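Local structure of Myo-inositol dehydrogenase (Corynebacterium glutamicum, 3EUW) at residues H17-N22 and A284-E289; N124-P129 and G302-F307; A197-Q202 and Y210-V215; I255-V260 and Q270-F275. The protein probably oxidises myo-inositol with NAD+ as an inositol 2-dehydrogenase, working as a tetrameric member of the Gfo/Idh/MocA family. One frame throughout, in Å; residues are numbered along the deposited sequence.

Interaction 1: H17-N22 and A284-E289; sequences HVHAAN and AAYKAE
Asn22 lies against Lys287 and Tyr286 where helices 14-25 and 283-299 cross, the axes of the short segments approaching to 10.0 Å. On the inner side the fit is close. The amide nitrogen ND2 of Asn22 sits 3.6 Å from Tyr286 CB, and Val18 CG1, one turn before Asn22 on the same helix, reaches that carbon at 4.0 Å. Valine suits the spot because its branch, at chi1 171°, directs a methyl at Tyr286 CB; the two side chains cross at about a right angle. His19 CE1 comes 4.3 Å from Tyr286 CD1, the ring planes nearly perpendicular and obliquely placed, with Glu289 OE1 at the edge of the imidazole. A water joins the buried polar atoms: it accepts from Asn22 ND2 at 2.6 Å, donates to the carbonyl O of Tyr286 at 2.9 Å, and meets His19 ND1 at 3.1 Å. The other ring nitrogen of His19 is bonded to Glu95, which helps fix the imidazole. Helix 14-25 follows the first strand of the Rossmann fold, and a GxGxxG glycine pattern runs through the turn into its first residues, consistent with a dinucleotide-binding turn; through this contact a late helix packs on it, segments 17-22 and 284-289 being inclined at 60°. Toward solvent the packing thins to a single lysine. Lys287 turns back at its last torsion, and its NZ donates to Asn22 OD1 at 2.9 Å, the C=O...N angle being 143°. A second water accepts from both Lys287 NZ and Asn22 ND2, and NZ forms a salt bridge with Asp283 one turn earlier.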
loop_
_atom_site.group_PDB
_atom_site.type_symbol
_atom_site.label_atom_id
_atom_site.label_comp_id
_atom_site.label_asym_id
_atom_site.label_seq_id
_atom_site.Cartn_x
_atom_site.Cartn_y
_atom_site.Cartn_z
ATOM N N HIS A 17 1.199 -0.982 34.834
ATOM C CA HIS A 17 -0.145 -1.426 34.504
ATOM C C HIS A 17 -0.138 -2.452 33.384
ATOM O O HIS A 17 -0.923 -3.400 33.403
ATOM C CB HIS A 17 -1.021 -0.241 34.106
ATOM C CG HIS A 17 -1.657 0.456 35.268
ATOM N ND1 HIS A 17 -0.943 1.226 36.162
ATOM C CD2 HIS A 17 -2.944 0.479 35.692
ATOM C CE1 HIS A 17 -1.764 1.694 37.087
ATOM N NE2 HIS A 17 -2.981 1.255 36.824
ATOM N N VAL A 18 0.746 -2.261 32.407
ATOM C CA VAL A 18 0.851 -3.184 31.284
ATOM C C VAL A 18 1.355 -4.551 31.750
ATOM O O VAL A 18 0.766 -5.578 31.439
ATOM C CB VAL A 18 1.805 -2.634 30.199
ATOM C CG1 VAL A 18 2.080 -3.698 29.151
ATOM C CG2 VAL A 18 1.191 -1.412 29.551
ATOM N N HIS A 19 2.452 -4.566 32.492
ATOM C CA HIS A 19 2.982 -5.833 32.979
ATOM C C HIS A 19 1.967 -6.564 33.867
ATOM O O HIS A 19 1.738 -7.763 33.701
ATOM C CB HIS A 19 4.274 -5.603 33.757
ATOM C CG HIS A 19 5.424 -5.181 32.904
ATOM N ND1 HIS A 19 5.854 -5.916 31.821
ATOM C CD2 HIS A 19 6.256 -4.117 32.989
ATOM C CE1 HIS A 19 6.904 -5.327 31.278
ATOM N NE2 HIS A 19 7.169 -4.233 31.969
ATOM N N ALA A 20 1.360 -5.836 34.800
ATOM C CA ALA A 20 0.376 -6.431 35.702
ATOM C C ALA A 20 -0.722 -7.092 34.892
ATOM O O ALA A 20 -1.053 -8.254 35.118
ATOM C CB ALA A 20 -0.227 -5.355 36.637
ATOM N N ALA A 21 -1.283 -6.352 33.940
ATOM C CA ALA A 21 -2.345 -6.898 33.106
ATOM C C ALA A 21 -1.856 -8.092 32.278
ATOM O O ALA A 21 -2.612 -9.033 32.036
ATOM C CB ALA A 21 -2.899 -5.812 32.195
ATOM N N ASN A 22 -0.599 -8.059 31.841
ATOM C CA ASN A 22 -0.065 -9.172 31.059
ATOM C C ASN A 22 0.194 -10.401 31.920
ATOM O O ASN A 22 -0.023 -11.524 31.476
ATOM C CB ASN A 22 1.219 -8.766 30.319
ATOM C CG ASN A 22 0.940 -7.830 29.154
ATOM O OD1 ASN A 22 -0.170 -7.810 28.624
ATOM N ND2 ASN A 22 1.945 -7.060 28.746
ATOM N N ALA A 284 1.576 -6.595 21.641
ATOM C CA ALA A 284 2.046 -7.962 21.443
ATOM C C ALA A 284 3.471 -8.165 21.959
ATOM O O ALA A 284 3.778 -9.192 22.571
ATOM C CB ALA A 284 1.967 -8.337 19.959
ATOM N N ALA A 285 4.340 -7.188 21.715
ATOM C CA ALA A 285 5.732 -7.291 22.151
ATOM C C ALA A 285 5.878 -7.482 23.660
ATOM O O ALA A 285 6.669 -8.315 24.111
ATOM C CB ALA A 285 6.515 -6.053 21.711
ATOM N N TYR A 286 5.132 -6.709 24.444
ATOM C CA TYR A 286 5.246 -6.831 25.887
ATOM C C TYR A 286 4.795 -8.187 26.377
ATOM O O TYR A 286 5.364 -8.725 27.322
ATOM C CB TYR A 286 4.467 -5.725 26.600
ATOM C CG TYR A 286 5.174 -4.393 26.562
ATOM C CD1 TYR A 286 6.411 -4.226 27.181
ATOM C CD2 TYR A 286 4.601 -3.291 25.923
ATOM C CE1 TYR A 286 7.058 -2.998 27.173
ATOM C CE2 TYR A 286 5.243 -2.059 25.911
ATOM C CZ TYR A 286 6.469 -1.921 26.540
ATOM O OH TYR A 286 7.099 -0.701 26.558
ATOM N N LYS A 287 3.773 -8.738 25.734
ATOM C CA LYS A 287 3.268 -10.047 26.110
ATOM C C LYS A 287 4.287 -11.126 25.750
ATOM O O LYS A 287 4.521 -12.064 26.524
ATOM C CB LYS A 287 1.931 -10.317 25.408
ATOM C CG LYS A 287 0.769 -9.496 25.969
ATOM C CD LYS A 287 -0.535 -9.704 25.188
ATOM C CE LYS A 287 -1.719 -9.035 25.887
ATOM N NZ LYS A 287 -1.505 -7.578 26.106
ATOM N N ALA A 288 4.901 -10.985 24.576
ATOM C CA ALA A 288 5.880 -11.963 24.131
ATOM C C ALA A 288 7.116 -11.868 25.009
ATOM O O ALA A 288 7.747 -12.874 25.318
ATOM C CB ALA A 288 6.238 -11.727 22.673
ATOM N N GLU A 289 7.458 -10.652 25.414
ATOM C CA GLU A 289 8.614 -10.452 26.263
ATOM C C GLU A 289 8.384 -11.144 27.611
ATOM O O GLU A 289 9.284 -11.787 28.143
ATOM C CB GLU A 289 8.862 -8.961 26.487
ATOM C CG GLU A 289 10.137 -8.641 27.260
ATOM C CD GLU A 289 10.355 -7.145 27.415
ATOM O OE1 GLU A 289 9.562 -6.500 28.135
ATOM O OE2 GLU A 289 11.308 -6.606 26.815
HETATM O O HOH W 1 4.265 -7.585 29.722
HETATM O O HOH W 2 0.766 -5.700 26.292
#

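Interaction 2: N124-P129 and G302-F307; sequences NRRFDP and GFSPNF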
loop_
_atom_site.group_PDB
_atom_site.type_symbol
_atom_site.label_atom_id
_atom_site.label_comp_id
_atom_site.label_asym_id
_atom_site.label_seq_id
_atom_site.Cartn_x
_atom_site.Cartn_y
_atom_site.Cartn_z
ATOM N N ASN A 124 11.865 -4.479 24.719
ATOM C CA ASN A 124 10.655 -5.047 24.160
ATOM C C ASN A 124 10.527 -5.062 22.650
ATOM O O ASN A 124 9.814 -5.909 22.102
ATOM C CB ASN A 124 9.432 -4.342 24.761
ATOM C CG ASN A 124 9.405 -2.856 24.447
ATOM O OD1 ASN A 124 10.190 -2.079 24.998
ATOM N ND2 ASN A 124 8.511 -2.457 23.548
ATOM N N ARG A 125 11.201 -4.145 21.967
ATOM C CA ARG A 125 11.076 -4.106 20.513
ATOM C C ARG A 125 11.578 -5.376 19.829
ATOM O O ARG A 125 11.108 -5.713 18.745
ATOM C CB ARG A 125 11.756 -2.855 19.938
ATOM C CG ARG A 125 11.118 -1.548 20.420
ATOM C CD ARG A 125 11.867 -0.321 19.918
ATOM N NE ARG A 125 11.429 0.892 20.593
ATOM C CZ ARG A 125 11.774 2.129 20.242
ATOM N NH1 ARG A 125 12.574 2.342 19.204
ATOM N NH2 ARG A 125 11.321 3.162 20.940
ATOM N N ARG A 126 12.508 -6.092 20.449
ATOM C CA ARG A 126 12.988 -7.335 19.842
ATOM C C ARG A 126 11.848 -8.342 19.771
ATOM O O ARG A 126 11.859 -9.244 18.937
ATOM C CB ARG A 126 14.104 -7.977 20.676
ATOM C CG ARG A 126 15.351 -7.147 20.853
ATOM C CD ARG A 126 16.495 -8.053 21.262
ATOM N NE ARG A 126 17.739 -7.322 21.453
ATOM C CZ ARG A 126 18.936 -7.893 21.527
ATOM N NH1 ARG A 126 19.055 -9.216 21.428
ATOM N NH2 ARG A 126 20.016 -7.144 21.662
ATOM N N PHE A 127 10.861 -8.169 20.649
ATOM C CA PHE A 127 9.739 -9.097 20.718
ATOM C C PHE A 127 8.548 -8.707 19.865
ATOM O O PHE A 127 7.507 -9.360 19.898
ATOM C CB PHE A 127 9.348 -9.298 22.187
ATOM C CG PHE A 127 10.473 -9.842 23.029
ATOM C CD1 PHE A 127 10.702 -11.218 23.110
ATOM C CD2 PHE A 127 11.358 -8.977 23.666
ATOM C CE1 PHE A 127 11.799 -11.718 23.808
ATOM C CE2 PHE A 127 12.461 -9.466 24.368
ATOM C CZ PHE A 127 12.683 -10.836 24.440
ATOM N N ASP A 128 8.708 -7.643 19.089
ATOM C CA ASP A 128 7.651 -7.214 18.184
ATOM C C ASP A 128 7.564 -8.256 17.067
ATOM O O ASP A 128 8.580 -8.591 16.454
ATOM C CB ASP A 128 7.980 -5.862 17.561
ATOM C CG ASP A 128 6.920 -5.420 16.567
ATOM O OD1 ASP A 128 5.752 -5.299 16.985
ATOM O OD2 ASP A 128 7.251 -5.203 15.383
ATOM N N PRO A 129 6.359 -8.779 16.784
ATOM C CA PRO A 129 6.244 -9.787 15.719
ATOM C C PRO A 129 6.923 -9.379 14.406
ATOM O O PRO A 129 7.720 -10.145 13.856
ATOM C CB PRO A 129 4.725 -9.977 15.569
ATOM C CG PRO A 129 4.228 -9.753 16.974
ATOM C CD PRO A 129 5.065 -8.562 17.460
ATOM N N GLY A 302 19.402 -18.863 31.241
ATOM C CA GLY A 302 19.777 -17.493 30.925
ATOM C C GLY A 302 18.704 -16.706 30.192
ATOM O O GLY A 302 17.669 -17.245 29.807
ATOM N N PHE A 303 18.956 -15.421 29.982
ATOM C CA PHE A 303 17.985 -14.564 29.314
ATOM C C PHE A 303 18.545 -13.837 28.104
ATOM O O PHE A 303 19.760 -13.710 27.934
ATOM C CB PHE A 303 17.451 -13.513 30.292
ATOM C CG PHE A 303 16.659 -14.080 31.420
ATOM C CD1 PHE A 303 15.408 -14.642 31.198
ATOM C CD2 PHE A 303 17.154 -14.043 32.713
ATOM C CE1 PHE A 303 14.659 -15.155 32.250
ATOM C CE2 PHE A 303 16.409 -14.557 33.771
ATOM C CZ PHE A 303 15.161 -15.112 33.535
ATOM N N SER A 304 17.634 -13.346 27.277
ATOM C CA SER A 304 17.991 -12.582 26.094
ATOM C C SER A 304 16.817 -11.664 25.757
ATOM O O SER A 304 15.704 -12.129 25.552
ATOM C CB SER A 304 18.268 -13.512 24.912
ATOM O OG SER A 304 18.605 -12.746 23.770
ATOM N N PRO A 305 17.043 -10.347 25.738
ATOM C CA PRO A 305 18.300 -9.620 25.966
ATOM C C PRO A 305 18.843 -9.860 27.376
ATOM O O PRO A 305 18.072 -9.998 28.332
ATOM C CB PRO A 305 17.894 -8.159 25.778
ATOM C CG PRO A 305 16.720 -8.235 24.857
ATOM C CD PRO A 305 15.961 -9.402 25.420
ATOM N N ASN A 306 20.166 -9.888 27.498
ATOM C CA ASN A 306 20.808 -10.097 28.789
ATOM C C ASN A 306 21.398 -8.815 29.384
ATOM O O ASN A 306 21.324 -7.729 28.795
ATOM C CB ASN A 306 21.918 -11.150 28.680
ATOM C CG ASN A 306 23.033 -10.737 27.740
ATOM O OD1 ASN A 306 23.480 -9.587 27.743
ATOM N ND2 ASN A 306 23.506 -11.683 26.945
ATOM N N PHE A 307 21.998 -8.967 30.560
ATOM C CA PHE A 307 22.616 -7.859 31.264
ATOM C C PHE A 307 23.607 -7.144 30.350
ATOM O O PHE A 307 23.613 -5.917 30.257
ATOM C CB PHE A 307 23.347 -8.388 32.503
ATOM C CG PHE A 307 23.888 -7.312 33.397
ATOM C CD1 PHE A 307 23.109 -6.783 34.419
ATOM C CD2 PHE A 307 25.189 -6.837 33.227
ATOM C CE1 PHE A 307 23.615 -5.793 35.266
ATOM C CE2 PHE A 307 25.704 -5.847 34.065
ATOM C CZ PHE A 307 24.916 -5.324 35.087
HETATM O O HOH W 3 17.013 -11.414 21.898
#
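A cis-proline loop leading into helix 307-326 meets the short 3-10 turn 124-127, and Pro305 fills the angle between Arg126 and Phe127. The proline ring offers a different carbon to each neighbour. Its CG lies over one face of the Arg126 guanidinium, 3.6 Å from Arg126 CD and 3.7 Å from NE, while its CD approaches the ring edge of Phe127, 3.7 Å from CE2. Arginine suits this place because its chain, extended from CG to NE, slides past the compact proline ring and still carries its charged end onward, to a salt bridge with Asp180. The phenylalanine ring is turned so that its rim faces oxygen: Ser304 O lies in the ring plane, 3.5 Å from Phe127 CZ, where the slightly positive ring hydrogens are favourably placed. No direct hydrogen bond spans the two segments. Instead one water takes a bond from Arg126 NH1 at 3.0 Å and meets Ser304 OG at 2.8 Å. Each loop ends in an N-cap, Asp128 OD2 binding the backbone N of Phe131 and Asn306 OD1 that of Asp309, so helices 129-139 and 307-326 start just beyond the contact. Pro305 is also backbone-bonded to Leu121, at the end of the edge strand 119-121 of the parallel sheet. Around it, Phe127 rests on Met120 of that strand and on Thr292 of helix 283-299, and Arg126 packs on Phe184 of helix 169-185.

Interaction 3: A197-Q202 and Y210-V215; sequences ANVFSQ and YDQVIV
The carboxylate of Asp211 is held by three successive backbone N-H groups, those of Val199, Phe200 and Ser201. OD1 takes the bond from Val199 N at 3.1 Å through its syn lone pair. OD2 takes two: Phe200 N comes in at 2.8 Å on the syn side, 26° out of the carboxylate plane, and Ser201 N at 3.1 Å uses the anti lone pair. Aspartate is apt here because its short side chain, with CG between the backbone N and the carbonyl carbon (chi1 60°), brings both oxygens under the turning chain; three donors would probably favour its charged form. The Phe200 ring lies nearly parallel to the carboxylate, the planes 8° apart, with CE2 3.5 Å from Asp211 CB. Val199 spreads its two methyls over the Gln212 side chain.

Behind this shell, backbone bonds set the position of Asp211. Ala197 N donates to Gln212 O at 3.0 Å, and Ala197 O receives a more bent bond from Asp211 N at 3.2 Å. Ala197 and Gln212 are a hydrogen-bonded antiparallel pair; the added bond from Asp211 gives a pattern like that of a beta bulge at the strand end, consistent with Asp211 being directed at the loop. Further out, Ser201 OG caps helix 202-206 at Ile204 N, and Phe200 stacks on His232. The contact closes the link between the adjacent antiparallel strands 189-197 and 212-219 of the large mixed sheet; helix 202-206 fills the connection, strand 224-230 lies on the far side of 212-219, and Gly222 of the second subunit packs against Ala197 and Val199.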
loop_
_atom_site.group_PDB
_atom_site.type_symbol
_atom_site.label_atom_id
_atom_site.label_comp_id
_atom_site.label_asym_id
_atom_site.label_seq_id
_atom_site.Cartn_x
_atom_site.Cartn_y
_atom_site.Cartn_z
ATOM N N ALA A 197 20.898 17.847 16.423
ATOM C CA ALA A 197 20.434 19.174 16.038
ATOM C C ALA A 197 19.287 19.641 16.949
ATOM O O ALA A 197 18.791 18.879 17.781
ATOM C CB ALA A 197 19.986 19.169 14.574
ATOM N N ASN A 198 18.882 20.897 16.781
ATOM C CA ASN A 198 17.814 21.501 17.577
ATOM C C ASN A 198 16.931 22.321 16.642
ATOM O O ASN A 198 17.242 23.476 16.356
ATOM C CB ASN A 198 18.433 22.411 18.638
ATOM C CG ASN A 198 19.061 21.635 19.775
ATOM O OD1 ASN A 198 18.391 21.294 20.743
ATOM N ND2 ASN A 198 20.343 21.333 19.657
ATOM N N VAL A 199 15.834 21.727 16.176
ATOM C CA VAL A 199 14.943 22.391 15.227
ATOM C C VAL A 199 13.550 22.859 15.654
ATOM O O VAL A 199 12.901 23.586 14.896
ATOM C CB VAL A 199 14.728 21.510 13.974
ATOM C CG1 VAL A 199 16.058 21.212 13.334
ATOM C CG2 VAL A 199 13.994 20.209 14.355
ATOM N N PHE A 200 13.060 22.452 16.821
ATOM C CA PHE A 200 11.714 22.889 17.207
ATOM C C PHE A 200 11.448 23.113 18.680
ATOM O O PHE A 200 10.672 23.996 19.034
ATOM C CB PHE A 200 10.659 21.903 16.671
ATOM C CG PHE A 200 10.549 20.630 17.465
ATOM C CD1 PHE A 200 9.711 20.552 18.573
ATOM C CD2 PHE A 200 11.288 19.506 17.111
ATOM C CE1 PHE A 200 9.610 19.367 19.317
ATOM C CE2 PHE A 200 11.195 18.324 17.845
ATOM C CZ PHE A 200 10.354 18.253 18.950
ATOM N N SER A 201 12.084 22.315 19.534
ATOM C CA SER A 201 11.859 22.392 20.976
ATOM C C SER A 201 12.725 23.343 21.809
ATOM O O SER A 201 13.934 23.162 21.920
ATOM C CB SER A 201 11.957 20.976 21.546
ATOM O OG SER A 201 11.832 20.960 22.952
ATOM N N GLN A 202 12.096 24.354 22.407
ATOM C CA GLN A 202 12.819 25.306 23.264
ATOM C C GLN A 202 13.166 24.569 24.564
ATOM O O GLN A 202 14.219 24.766 25.167
ATOM C CB GLN A 202 11.942 26.523 23.608
ATOM C CG GLN A 202 11.502 27.410 22.439
ATOM C CD GLN A 202 10.400 26.793 21.598
ATOM O OE1 GLN A 202 9.652 25.935 22.062
ATOM N NE2 GLN A 202 10.284 27.242 20.360
ATOM N N TYR A 210 19.239 17.240 22.310
ATOM C CA TYR A 210 18.846 17.444 20.917
ATOM C C TYR A 210 17.419 16.970 20.707
ATOM O O TYR A 210 16.980 16.002 21.347
ATOM C CB TYR A 210 19.762 16.650 19.968
ATOM C CG TYR A 210 21.244 16.916 20.116
ATOM C CD1 TYR A 210 21.815 18.095 19.649
ATOM C CD2 TYR A 210 22.076 15.975 20.715
ATOM C CE1 TYR A 210 23.192 18.332 19.774
ATOM C CE2 TYR A 210 23.441 16.194 20.846
ATOM C CZ TYR A 210 23.997 17.370 20.374
ATOM O OH TYR A 210 25.353 17.561 20.482
ATOM N N ASP A 211 16.683 17.640 19.825
ATOM C CA ASP A 211 15.330 17.190 19.559
ATOM C C ASP A 211 15.294 16.288 18.323
ATOM O O ASP A 211 14.228 15.807 17.933
ATOM C CB ASP A 211 14.349 18.372 19.421
ATOM C CG ASP A 211 14.707 19.313 18.300
ATOM O OD1 ASP A 211 15.389 18.895 17.346
ATOM O OD2 ASP A 211 14.274 20.486 18.370
ATOM N N GLN A 212 16.456 16.075 17.706
ATOM C CA GLN A 212 16.571 15.179 16.559
ATOM C C GLN A 212 18.028 14.786 16.309
ATOM O O GLN A 212 18.948 15.607 16.413
ATOM C CB GLN A 212 15.954 15.785 15.282
ATOM C CG GLN A 212 16.716 16.939 14.654
ATOM C CD GLN A 212 16.167 17.343 13.288
ATOM O OE1 GLN A 212 16.728 18.202 12.608
ATOM N NE2 GLN A 212 15.070 16.722 12.885
ATOM N N VAL A 213 18.237 13.511 16.003
ATOM C CA VAL A 213 19.585 13.027 15.727
ATOM C C VAL A 213 19.635 11.984 14.604
ATOM O O VAL A 213 18.627 11.379 14.259
ATOM C CB VAL A 213 20.224 12.373 16.990
ATOM C CG1 VAL A 213 20.242 13.350 18.156
ATOM C CG2 VAL A 213 19.453 11.111 17.374
ATOM N N ILE A 214 20.816 11.803 14.026
ATOM C CA ILE A 214 21.042 10.782 13.004
ATOM C C ILE A 214 22.275 10.036 13.477
ATOM O O ILE A 214 23.274 10.653 13.843
ATOM C CB ILE A 214 21.374 11.346 11.603
ATOM C CG1 ILE A 214 20.109 11.693 10.812
ATOM C CG2 ILE A 214 22.105 10.260 10.790
ATOM C CD1 ILE A 214 19.190 12.637 11.458
ATOM N N VAL A 215 22.213 8.716 13.471
ATOM C CA VAL A 215 23.347 7.901 13.887
ATOM C C VAL A 215 23.733 6.908 12.791
ATOM O O VAL A 215 22.869 6.349 12.111
ATOM C CB VAL A 215 23.016 7.108 15.169
ATOM C CG1 VAL A 215 24.132 6.116 15.474
ATOM C CG2 VAL A 215 22.817 8.070 16.350
#

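Interaction 4: I255-V260 and Q270-F275; sequences IRPTTV and QADPIF
Segments 255-260 and 270-275 run antiparallel, with one conventional backbone bond between them, at the 255/275 end, where Phe275 N donates to Ile255 O at 3.1 Å, nearly straight at 167°. At the other end Ala271 CA makes a C-H...O contact with Val260 O. The Phe275 ring, being flat, can lie against the planar Arg256-Pro257 peptide, with Arg256 C and Pro257 N over one face, while its rim meets Pro257 CB (3.8 Å from CE1) and Ile255 CG2 (3.7 Å from CE2). Arg256 CD lies 3.5 Å from Ala271 CB, and the bend at chi3 (-86°) turns the guanidinium so that NH1 reaches a water shared with Thr258 O, Val260 O and Asp272 N. Thr258 OG1 gives a hydrogen bond to Asp272 OD2, modelled at a doubtfully short 2.4 Å, and receives one from Val260 N at 3.2 Å, which makes an ST turn. Another water bridges Thr258 OG1 and Asp272 OD1. Thr259 is bonded to Asp253 and Ser130 of the third subunit, Ala271 and Asp272 to Ser267 and Thr268 of the fourth: the base of a two-stranded beta arm (260-263 and 270-271) that joins subunits of the tetramer.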
loop_
_atom_site.group_PDB
_atom_site.type_symbol
_atom_site.label_atom_id
_atom_site.label_comp_id
_atom_site.label_asym_id
_atom_site.label_seq_id
_atom_site.Cartn_x
_atom_site.Cartn_y
_atom_site.Cartn_z
ATOM N N ILE A 255 1.969 0.546 12.234
ATOM C CA ILE A 255 0.693 -0.099 12.489
ATOM C C ILE A 255 -0.390 0.911 12.831
ATOM O O ILE A 255 -0.156 1.882 13.553
ATOM C CB ILE A 255 0.813 -1.134 13.645
ATOM C CG1 ILE A 255 1.869 -2.189 13.287
ATOM C CG2 ILE A 255 -0.536 -1.795 13.901
ATOM C CD1 ILE A 255 2.019 -3.307 14.331
ATOM N N ARG A 256 -1.582 0.657 12.302
ATOM C CA ARG A 256 -2.745 1.508 12.505
ATOM C C ARG A 256 -3.817 0.716 13.252
ATOM O O ARG A 256 -3.787 -0.514 13.261
ATOM C CB ARG A 256 -3.275 1.970 11.138
ATOM C CG ARG A 256 -2.299 2.865 10.384
ATOM C CD ARG A 256 -2.621 2.978 8.902
ATOM N NE ARG A 256 -2.014 1.887 8.140
ATOM C CZ ARG A 256 -2.692 0.957 7.470
ATOM N NH1 ARG A 256 -4.020 0.970 7.451
ATOM N NH2 ARG A 256 -2.036 0.004 6.815
ATOM N N PRO A 257 -4.779 1.410 13.891
ATOM C CA PRO A 257 -5.839 0.709 14.631
ATOM C C PRO A 257 -6.859 -0.047 13.765
ATOM O O PRO A 257 -7.501 -0.977 14.245
ATOM C CB PRO A 257 -6.485 1.826 15.464
ATOM C CG PRO A 257 -6.316 3.040 14.601
ATOM C CD PRO A 257 -4.906 2.875 14.041
ATOM N N THR A 258 -7.004 0.351 12.501
ATOM C CA THR A 258 -7.940 -0.308 11.583
ATOM C C THR A 258 -7.308 -0.343 10.197
ATOM O O THR A 258 -6.341 0.373 9.938
ATOM C CB THR A 258 -9.292 0.462 11.449
ATOM O OG1 THR A 258 -9.100 1.626 10.631
ATOM C CG2 THR A 258 -9.828 0.894 12.810
ATOM N N THR A 259 -7.857 -1.164 9.306
ATOM C CA THR A 259 -7.343 -1.259 7.941
ATOM C C THR A 259 -8.148 -0.344 7.011
ATOM O O THR A 259 -8.125 -0.514 5.794
ATOM C CB THR A 259 -7.458 -2.694 7.387
ATOM O OG1 THR A 259 -8.833 -3.098 7.406
ATOM C CG2 THR A 259 -6.624 -3.665 8.208
ATOM N N VAL A 260 -8.858 0.621 7.587
ATOM C CA VAL A 260 -9.685 1.526 6.798
ATOM C C VAL A 260 -8.939 2.559 5.959
ATOM O O VAL A 260 -7.979 3.180 6.407
ATOM C CB VAL A 260 -10.694 2.291 7.694
ATOM C CG1 VAL A 260 -11.597 3.176 6.834
ATOM C CG2 VAL A 260 -11.528 1.311 8.490
ATOM N N GLN A 270 -6.281 7.177 2.030
ATOM C CA GLN A 270 -6.176 7.797 3.350
ATOM C C GLN A 270 -6.367 6.761 4.454
ATOM O O GLN A 270 -7.439 6.186 4.594
ATOM C CB GLN A 270 -7.214 8.901 3.505
ATOM C CG GLN A 270 -7.071 10.032 2.500
ATOM C CD GLN A 270 -7.976 11.195 2.837
ATOM O OE1 GLN A 270 -7.852 11.793 3.899
ATOM N NE2 GLN A 270 -8.902 11.513 1.940
ATOM N N ALA A 271 -5.321 6.522 5.234
ATOM C CA ALA A 271 -5.389 5.550 6.319
ATOM C C ALA A 271 -5.391 6.285 7.654
ATOM O O ALA A 271 -5.141 7.491 7.693
ATOM C CB ALA A 271 -4.205 4.590 6.233
ATOM N N ASP A 272 -5.690 5.572 8.740
ATOM C CA ASP A 272 -5.699 6.201 10.057
ATOM C C ASP A 272 -4.297 6.649 10.446
ATOM O O ASP A 272 -3.295 6.153 9.913
ATOM C CB ASP A 272 -6.135 5.246 11.184
ATOM C CG ASP A 272 -7.392 4.452 10.874
ATOM O OD1 ASP A 272 -8.348 5.000 10.287
ATOM O OD2 ASP A 272 -7.419 3.265 11.261
ATOM N N PRO A 273 -4.211 7.616 11.372
ATOM C CA PRO A 273 -2.895 8.061 11.816
ATOM C C PRO A 273 -2.408 6.772 12.496
ATOM O O PRO A 273 -3.231 5.956 12.931
ATOM C CB PRO A 273 -3.229 9.150 12.838
ATOM C CG PRO A 273 -4.494 9.738 12.294
ATOM C CD PRO A 273 -5.270 8.505 11.879
ATOM N N ILE A 274 -1.107 6.566 12.591
ATOM C CA ILE A 274 -0.630 5.336 13.207
ATOM C C ILE A 274 -0.724 5.412 14.728
ATOM O O ILE A 274 -0.968 6.482 15.275
ATOM C CB ILE A 274 0.806 5.052 12.780
ATOM C CG1 ILE A 274 1.751 6.125 13.341
ATOM C CG2 ILE A 274 0.864 5.028 11.253
ATOM C CD1 ILE A 274 3.241 5.868 13.028
ATOM N N PHE A 275 -0.542 4.287 15.413
ATOM C CA PHE A 275 -0.615 4.297 16.872
ATOM C C PHE A 275 0.237 5.413 17.472
ATOM O O PHE A 275 1.377 5.648 17.052
ATOM C CB PHE A 275 -0.204 2.948 17.453
ATOM C CG PHE A 275 -1.296 1.925 17.424
ATOM C CD1 PHE A 275 -2.564 2.235 17.909
ATOM C CD2 PHE A 275 -1.063 0.649 16.918
ATOM C CE1 PHE A 275 -3.582 1.289 17.891
ATOM C CE2 PHE A 275 -2.071 -0.303 16.898
ATOM C CZ PHE A 275 -3.333 0.015 17.384
HETATM O O HOH W 4 -6.207 2.646 8.281
HETATM O O HOH W 5 -10.624 3.935 10.779
HETATM O O HOH W 6 -8.800 5.778 7.816
#

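In the fold
Interactions 1 and 2 adjoin: Glu289 of helix 283-299 packs on Asn124, and the loop following that helix supplies 302-307. Interaction 1 is the buried one, uniting early and late helices of the chain, whereas interaction 2 is partly buried and rests on van der Waals packing and one water. Both join elements far apart in sequence, whereas interactions 3 and 4, with centres 27 Å apart, close links of under a dozen residues near subunit interfaces. Interaction 3 belongs to the large mixed sheet and relies on a carboxylate gripped by backbone N-H groups; interaction 4 pairs its aspartate with a threonine and several waters, at the base of the arm, against two other subunits.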